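PDB 6TYK: iodotyrosine deiodinase from Thermotoga neapolitana, which catalyses the FMN-dependent reductive dehalogenation of halotyrosines, releasing iodide from mono- and diiodotyrosine, and works as a homodimer. Local coordinates for residues L4-F17 with L125-P137. Residues are numbered along the deposited sequence; the frame is centred on the assembly and turned at random.
With FMN (flavin mononucleotide), chain C.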
loop_
_atom_site.group_PDB
_atom_site.type_symbol
_atom_site.label_atom_id
_atom_site.label_comp_id
_atom_site.label_asym_id
_atom_site.label_seq_id
_atom_site.Cartn_x
_atom_site.Cartn_y
_atom_site.Cartn_z
ATOM N N LEU A 4 7.283 14.790 -6.005
ATOM C CA LEU A 4 6.430 13.620 -5.872
ATOM C C LEU A 4 5.018 14.065 -5.508
ATOM O O LEU A 4 4.035 13.478 -5.957
ATOM C CB LEU A 4 6.974 12.684 -4.797
ATOM C CG LEU A 4 6.190 11.386 -4.606
ATOM C CD1 LEU A 4 6.316 10.505 -5.843
ATOM C CD2 LEU A 4 6.672 10.650 -3.369
ATOM N N TYR A 5 4.921 15.110 -4.694
ATOM C CA TYR A 5 3.622 15.641 -4.317
ATOM C C TYR A 5 2.786 15.998 -5.540
ATOM O O TYR A 5 1.596 15.722 -5.578
ATOM C CB TYR A 5 3.751 16.871 -3.412
ATOM C CG TYR A 5 2.401 17.464 -3.083
ATOM C CD1 TYR A 5 1.598 16.901 -2.101
ATOM C CD2 TYR A 5 1.911 18.563 -3.782
ATOM C CE1 TYR A 5 0.356 17.422 -1.807
ATOM C CE2 TYR A 5 0.664 19.091 -3.497
ATOM C CZ TYR A 5 -0.109 18.516 -2.505
ATOM O OH TYR A 5 -1.351 19.034 -2.209
ATOM N N ASP A 6 3.410 16.623 -6.534
ATOM C CA ASP A 6 2.690 17.021 -7.735
ATOM C C ASP A 6 2.161 15.800 -8.481
ATOM O O ASP A 6 1.062 15.818 -9.031
ATOM C CB ASP A 6 3.598 17.860 -8.634
ATOM C CG ASP A 6 4.047 19.143 -7.964
ATOM O OD1 ASP A 6 3.192 19.828 -7.356
ATOM O OD2 ASP A 6 5.253 19.462 -8.032
ATOM N N LEU A 7 2.941 14.728 -8.486
ATOM C CA LEU A 7 2.534 13.502 -9.159
ATOM C C LEU A 7 1.358 12.867 -8.416
ATOM O O LEU A 7 0.344 12.489 -9.018
ATOM C CB LEU A 7 3.704 12.527 -9.205
ATOM C CG LEU A 7 3.489 11.228 -9.980
ATOM C CD1 LEU A 7 3.381 11.499 -11.483
ATOM C CD2 LEU A 7 4.622 10.267 -9.674
ATOM N N ALA A 8 1.498 12.757 -7.098
ATOM C CA ALA A 8 0.430 12.224 -6.257
ATOM C C ALA A 8 -0.834 13.073 -6.357
ATOM O O ALA A 8 -1.949 12.552 -6.410
ATOM C CB ALA A 8 0.892 12.129 -4.806
ATOM N N LYS A 9 -0.658 14.390 -6.382
ATOM C CA LYS A 9 -1.803 15.279 -6.425
ATOM C C LYS A 9 -2.568 15.118 -7.732
ATOM O O LYS A 9 -3.800 15.079 -7.739
ATOM C CB LYS A 9 -1.368 16.734 -6.234
ATOM C CG LYS A 9 -2.549 17.667 -6.028
ATOM C CD LYS A 9 -2.133 19.112 -5.875
ATOM C CE LYS A 9 -3.299 19.942 -5.341
ATOM N NZ LYS A 9 -4.623 19.344 -5.696
ATOM N N LYS A 10 -1.838 15.021 -8.837
ATOM C CA LYS A 10 -2.467 14.936 -10.156
ATOM C C LYS A 10 -3.167 13.597 -10.371
ATOM O O LYS A 10 -4.206 13.530 -11.033
ATOM C CB LYS A 10 -1.438 15.159 -11.269
ATOM C CG LYS A 10 -1.075 16.611 -11.504
ATOM C CD LYS A 10 0.144 16.733 -12.403
ATOM C CE LYS A 10 0.676 18.158 -12.418
ATOM N NZ LYS A 10 1.958 18.267 -13.169
ATOM N N ARG A 11 -2.596 12.532 -9.821
ATOM C CA ARG A 11 -3.111 11.191 -10.063
ATOM C C ARG A 11 -4.519 11.057 -9.491
ATOM O O ARG A 11 -4.782 11.433 -8.349
ATOM C CB ARG A 11 -2.166 10.139 -9.475
ATOM C CG ARG A 11 -2.462 8.724 -9.930
ATOM C CD ARG A 11 -3.265 7.952 -8.896
ATOM N NE ARG A 11 -3.901 6.783 -9.492
ATOM C CZ ARG A 11 -5.112 6.355 -9.148
ATOM N NH1 ARG A 11 -5.780 6.984 -8.197
ATOM N NH2 ARG A 11 -5.646 5.299 -9.742
ATOM N N LYS A 12 -5.426 10.543 -10.310
ATOM C CA LYS A 12 -6.812 10.379 -9.908
ATOM C C LYS A 12 -7.363 9.116 -10.545
ATOM O O LYS A 12 -6.726 8.519 -11.409
ATOM C CB LYS A 12 -7.638 11.578 -10.355
ATOM C CG LYS A 12 -7.658 11.793 -11.858
ATOM C CD LYS A 12 -8.465 13.030 -12.189
ATOM C CE LYS A 12 -8.600 13.250 -13.686
ATOM N NZ LYS A 12 -7.306 13.573 -14.343
ATOM N N THR A 13 -8.556 8.707 -10.136
ATOM C CA THR A 13 -9.153 7.516 -10.718
ATOM C C THR A 13 -9.402 7.731 -12.200
ATOM O O THR A 13 -9.823 8.810 -12.630
ATOM C CB THR A 13 -10.513 7.187 -10.082
ATOM O OG1 THR A 13 -10.472 7.419 -8.671
ATOM C CG2 THR A 13 -10.862 5.729 -10.350
ATOM N N VAL A 14 -9.158 6.686 -12.975
ATOM C CA VAL A 14 -9.577 6.682 -14.362
ATOM C C VAL A 14 -10.499 5.489 -14.561
ATOM O O VAL A 14 -10.100 4.343 -14.348
ATOM C CB VAL A 14 -8.373 6.615 -15.338
ATOM C CG1 VAL A 14 -8.863 6.463 -16.781
ATOM C CG2 VAL A 14 -7.497 7.854 -15.189
ATOM N N ARG A 15 -11.740 5.763 -14.954
ATOM C CA ARG A 15 -12.712 4.709 -15.233
ATOM C C ARG A 15 -13.159 4.786 -16.685
ATOM O O ARG A 15 -14.001 3.998 -17.116
ATOM C CB ARG A 15 -13.935 4.848 -14.318
ATOM C CG ARG A 15 -13.603 4.714 -12.841
ATOM C CD ARG A 15 -14.832 4.906 -11.959
ATOM N NE ARG A 15 -14.532 4.696 -10.540
ATOM C CZ ARG A 15 -14.235 5.663 -9.680
ATOM N NH1 ARG A 15 -14.192 6.928 -10.085
ATOM N NH2 ARG A 15 -13.988 5.364 -8.413
ATOM N N ARG A 16 -12.604 5.751 -17.417
ATOM C CA ARG A 16 -12.885 5.951 -18.837
ATOM C C ARG A 16 -11.587 5.777 -19.587
ATOM O O ARG A 16 -10.656 6.568 -19.415
ATOM C CB ARG A 16 -13.407 7.365 -19.108
ATOM C CG ARG A 16 -14.802 7.643 -18.596
ATOM C CD ARG A 16 -15.216 9.092 -18.867
ATOM N NE ARG A 16 -15.040 9.457 -20.271
ATOM C CZ ARG A 16 -15.945 9.244 -21.223
ATOM N NH1 ARG A 16 -17.113 8.681 -20.933
ATOM N NH2 ARG A 16 -15.677 9.596 -22.469
ATOM N N PHE A 17 -11.526 4.750 -20.422
ATOM C CA PHE A 17 -10.303 4.421 -21.133
ATOM C C PHE A 17 -10.485 4.497 -22.630
ATOM O O PHE A 17 -11.575 4.269 -23.142
ATOM C CB PHE A 17 -9.862 3.010 -20.771
ATOM C CG PHE A 17 -9.483 2.860 -19.331
ATOM C CD1 PHE A 17 -8.187 3.128 -18.914
ATOM C CD2 PHE A 17 -10.416 2.458 -18.392
ATOM C CE1 PHE A 17 -7.836 3.012 -17.592
ATOM C CE2 PHE A 17 -10.071 2.340 -17.064
ATOM C CZ PHE A 17 -8.776 2.604 -16.664
ATOM N N LEU A 125 0.669 2.655 -8.853
ATOM C CA LEU A 125 -0.220 3.709 -9.337
ATOM C C LEU A 125 0.536 4.985 -9.683
ATOM O O LEU A 125 0.208 5.658 -10.661
ATOM C CB LEU A 125 -1.304 4.022 -8.313
ATOM C CG LEU A 125 -2.240 2.864 -7.972
ATOM C CD1 LEU A 125 -3.327 3.353 -7.018
ATOM C CD2 LEU A 125 -2.860 2.268 -9.226
ATOM N N LEU A 126 1.528 5.336 -8.872
ATOM C CA LEU A 126 2.354 6.496 -9.190
ATOM C C LEU A 126 3.137 6.287 -10.482
ATOM O O LEU A 126 3.272 7.207 -11.290
ATOM C CB LEU A 126 3.287 6.828 -8.025
ATOM C CG LEU A 126 2.554 7.360 -6.797
ATOM C CD1 LEU A 126 3.473 7.386 -5.582
ATOM C CD2 LEU A 126 1.984 8.733 -7.081
ATOM N N ALA A 127 3.639 5.072 -10.692
ATOM C CA ALA A 127 4.379 4.760 -11.914
ATOM C C ALA A 127 3.488 4.853 -13.149
ATOM O O ALA A 127 3.904 5.365 -14.192
ATOM C CB ALA A 127 5.036 3.374 -11.822
ATOM N N LEU A 128 2.258 4.364 -13.038
ATOM C CA LEU A 128 1.336 4.456 -14.153
ATOM C C LEU A 128 1.096 5.927 -14.480
ATOM O O LEU A 128 1.074 6.314 -15.645
ATOM C CB LEU A 128 0.015 3.761 -13.834
ATOM C CG LEU A 128 0.072 2.237 -13.768
ATOM C CD1 LEU A 128 -1.284 1.717 -13.355
ATOM C CD2 LEU A 128 0.475 1.634 -15.110
ATOM N N GLU A 129 0.926 6.752 -13.450
ATOM C CA GLU A 129 0.712 8.173 -13.673
ATOM C C GLU A 129 1.906 8.782 -14.408
ATOM O O GLU A 129 1.731 9.572 -15.325
ATOM C CB GLU A 129 0.444 8.908 -12.358
ATOM C CG GLU A 129 0.301 10.414 -12.523
ATOM C CD GLU A 129 -1.050 10.821 -13.094
ATOM O OE1 GLU A 129 -1.951 9.963 -13.171
ATOM O OE2 GLU A 129 -1.216 12.001 -13.460
ATOM N N GLU A 130 3.118 8.394 -14.023
ATOM C CA GLU A 130 4.314 8.918 -14.675
ATOM C C GLU A 130 4.321 8.583 -16.168
ATOM O O GLU A 130 4.824 9.352 -16.983
ATOM C CB GLU A 130 5.580 8.376 -14.000
ATOM C CG GLU A 130 6.861 8.961 -14.585
ATOM C CD GLU A 130 8.119 8.346 -14.006
ATOM O OE1 GLU A 130 8.041 7.212 -13.493
ATOM O OE2 GLU A 130 9.188 9.000 -14.068
ATOM N N LYS A 131 3.749 7.435 -16.518
ATOM C CA LYS A 131 3.705 6.986 -17.909
ATOM C C LYS A 131 2.476 7.479 -18.674
ATOM O O LYS A 131 2.282 7.126 -19.840
ATOM C CB LYS A 131 3.764 5.459 -17.974
ATOM C CG LYS A 131 5.114 4.881 -17.585
ATOM C CD LYS A 131 6.197 5.413 -18.512
ATOM C CE LYS A 131 7.555 4.805 -18.218
ATOM N NZ LYS A 131 8.626 5.497 -18.987
ATOM N N GLY A 132 1.646 8.281 -18.021
ATOM C CA GLY A 132 0.458 8.811 -18.666
ATOM C C GLY A 132 -0.640 7.768 -18.820
ATOM O O GLY A 132 -1.524 7.899 -19.664
ATOM N N LEU A 133 -0.575 6.713 -18.015
ATOM C CA LEU A 133 -1.622 5.702 -18.019
ATOM C C LEU A 133 -2.530 5.943 -16.843
ATOM O O LEU A 133 -2.130 6.567 -15.858
ATOM C CB LEU A 133 -1.022 4.301 -17.939
ATOM C CG LEU A 133 -0.097 3.975 -19.108
ATOM C CD1 LEU A 133 0.510 2.607 -18.927
ATOM C CD2 LEU A 133 -0.857 4.060 -20.421
ATOM N N GLY A 134 -3.761 5.457 -16.955
ATOM C CA GLY A 134 -4.745 5.606 -15.906
ATOM C C GLY A 134 -5.108 4.250 -15.349
ATOM O O GLY A 134 -4.847 3.208 -15.973
ATOM N N SER A 135 -5.712 4.261 -14.171
ATOM C CA SER A 135 -6.216 3.029 -13.590
ATOM C C SER A 135 -7.201 3.307 -12.472
ATOM O O SER A 135 -7.466 4.460 -12.115
ATOM C CB SER A 135 -5.079 2.125 -13.098
ATOM O OG SER A 135 -5.566 0.828 -12.761
ATOM N N VAL A 136 -7.805 2.237 -11.989
ATOM C CA VAL A 136 -8.722 2.280 -10.868
ATOM C C VAL A 136 -8.523 0.964 -10.117
ATOM O O VAL A 136 -8.479 -0.096 -10.736
ATOM C CB VAL A 136 -10.189 2.424 -11.333
ATOM C CG1 VAL A 136 -10.549 1.363 -12.374
ATOM C CG2 VAL A 136 -11.137 2.354 -10.147
ATOM N N PRO A 137 -8.340 1.024 -8.792
ATOM C CA PRO A 137 -8.244 -0.220 -8.031
ATOM C C PRO A 137 -9.634 -0.800 -7.882
ATOM O O PRO A 137 -10.379 -0.404 -7.006
ATOM C CB PRO A 137 -7.710 0.240 -6.665
ATOM C CG PRO A 137 -7.211 1.639 -6.877
ATOM C CD PRO A 137 -8.097 2.199 -7.943
HETATM N N1 FMN C . -13.384 2.467 -7.432
HETATM C C2 FMN C . -14.416 1.821 -8.050
HETATM O O2 FMN C . -15.024 2.383 -8.945
HETATM N N3 FMN C . -14.769 0.548 -7.684
HETATM C C4 FMN C . -14.110 -0.101 -6.677
HETATM O O4 FMN C . -14.455 -1.248 -6.367
HETATM C C4A FMN C . -13.047 0.551 -6.046
HETATM N N5 FMN C . -12.344 -0.083 -5.045
HETATM C C5A FMN C . -11.278 0.560 -4.438
HETATM C C6 FMN C . -10.566 -0.098 -3.445
HETATM C C7 FMN C . -9.482 0.503 -2.824
HETATM C C7M FMN C . -8.743 -0.259 -1.754
HETATM C C8 FMN C . -9.110 1.785 -3.203
HETATM C C8M FMN C . -7.939 2.468 -2.547
HETATM C C9 FMN C . -9.824 2.445 -4.199
HETATM C C9A FMN C . -10.911 1.842 -4.826
HETATM N N10 FMN C . -11.647 2.495 -5.815
HETATM C C10 FMN C . -12.676 1.830 -6.444
HETATM C "C1'" FMN C . -11.288 3.886 -6.256
HETATM C "C2'" FMN C . -11.792 4.914 -5.218
HETATM O "O2'" FMN C . -13.199 5.112 -5.315
HETATM C "C3'" FMN C . -11.026 6.227 -5.405
HETATM O "O3'" FMN C . -9.669 5.982 -5.084
HETATM C "C4'" FMN C . -11.561 7.380 -4.555
HETATM O "O4'" FMN C . -12.874 7.717 -4.979
HETATM C "C5'" FMN C . -10.667 8.604 -4.676
HETATM O "O5'" FMN C . -10.533 8.939 -6.040
HETATM P P FMN C . -9.661 10.208 -6.500
HETATM O O1P FMN C . -9.897 10.299 -8.004
HETATM O O2P FMN C . -8.208 9.921 -6.237
HETATM O O3P FMN C . -10.203 11.427 -5.778
HETATM O O HOH W 1 -2.426 5.472 -11.503
HETATM O O HOH W 2 -5.230 6.604 -12.652
HETATM O O HOH W 3 -4.579 10.104 -13.118
#
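T13 meets V136 with the methyls CG2 to CG2, a tight 3.4 Å, and the same T13 methyl also lies over the centre of the R15 guanidinium. This is the dense part of a contact that illustrates how two chain segments far apart in sequence pack together to form part of an FMN site. R15, extended from CG to NE, reaches FMN O2 through NE (2.9 Å) and N1 through NH2 (3.1 Å), while T13 N binds phosphate oxygen O1P almost straight (176°). A single direct backbone bond joins the segments here, V14 N to S135 O (2.9 Å). Beside it V14 CG2 rests on G134 CA, and the F17 ring turns its edge to G134 O.

Farther back, R11 crosses the end of helix 113-130. Its chain bends at chi2 (-99°), L125 CD1 lies over the centre of one guanidinium face, and water 1 links R11 NE to L125 O. E129, its CG anti to the backbone N, slides past L7; L7 CD1 touches E129 CG at 3.4 Å. The E129 carboxylate makes no salt bridge with R11, but E129 OE1 accepts a 2.6 Å hydrogen bond from water 3, itself bound by K12 N. Were E129 replaced by an alanine, L7 CD1 would probably lose its closest neighbour across the contact and water 3 one of its acceptors.

On the solvent side the fit slackens: K10, an exposed residue, brings only CB near E129 OE2. Close carbon packing thus backs the flavin side, whereas water relays polar links behind it; the arginine pairing at O2 and N1 would probably favour negative charge on the reduced flavin.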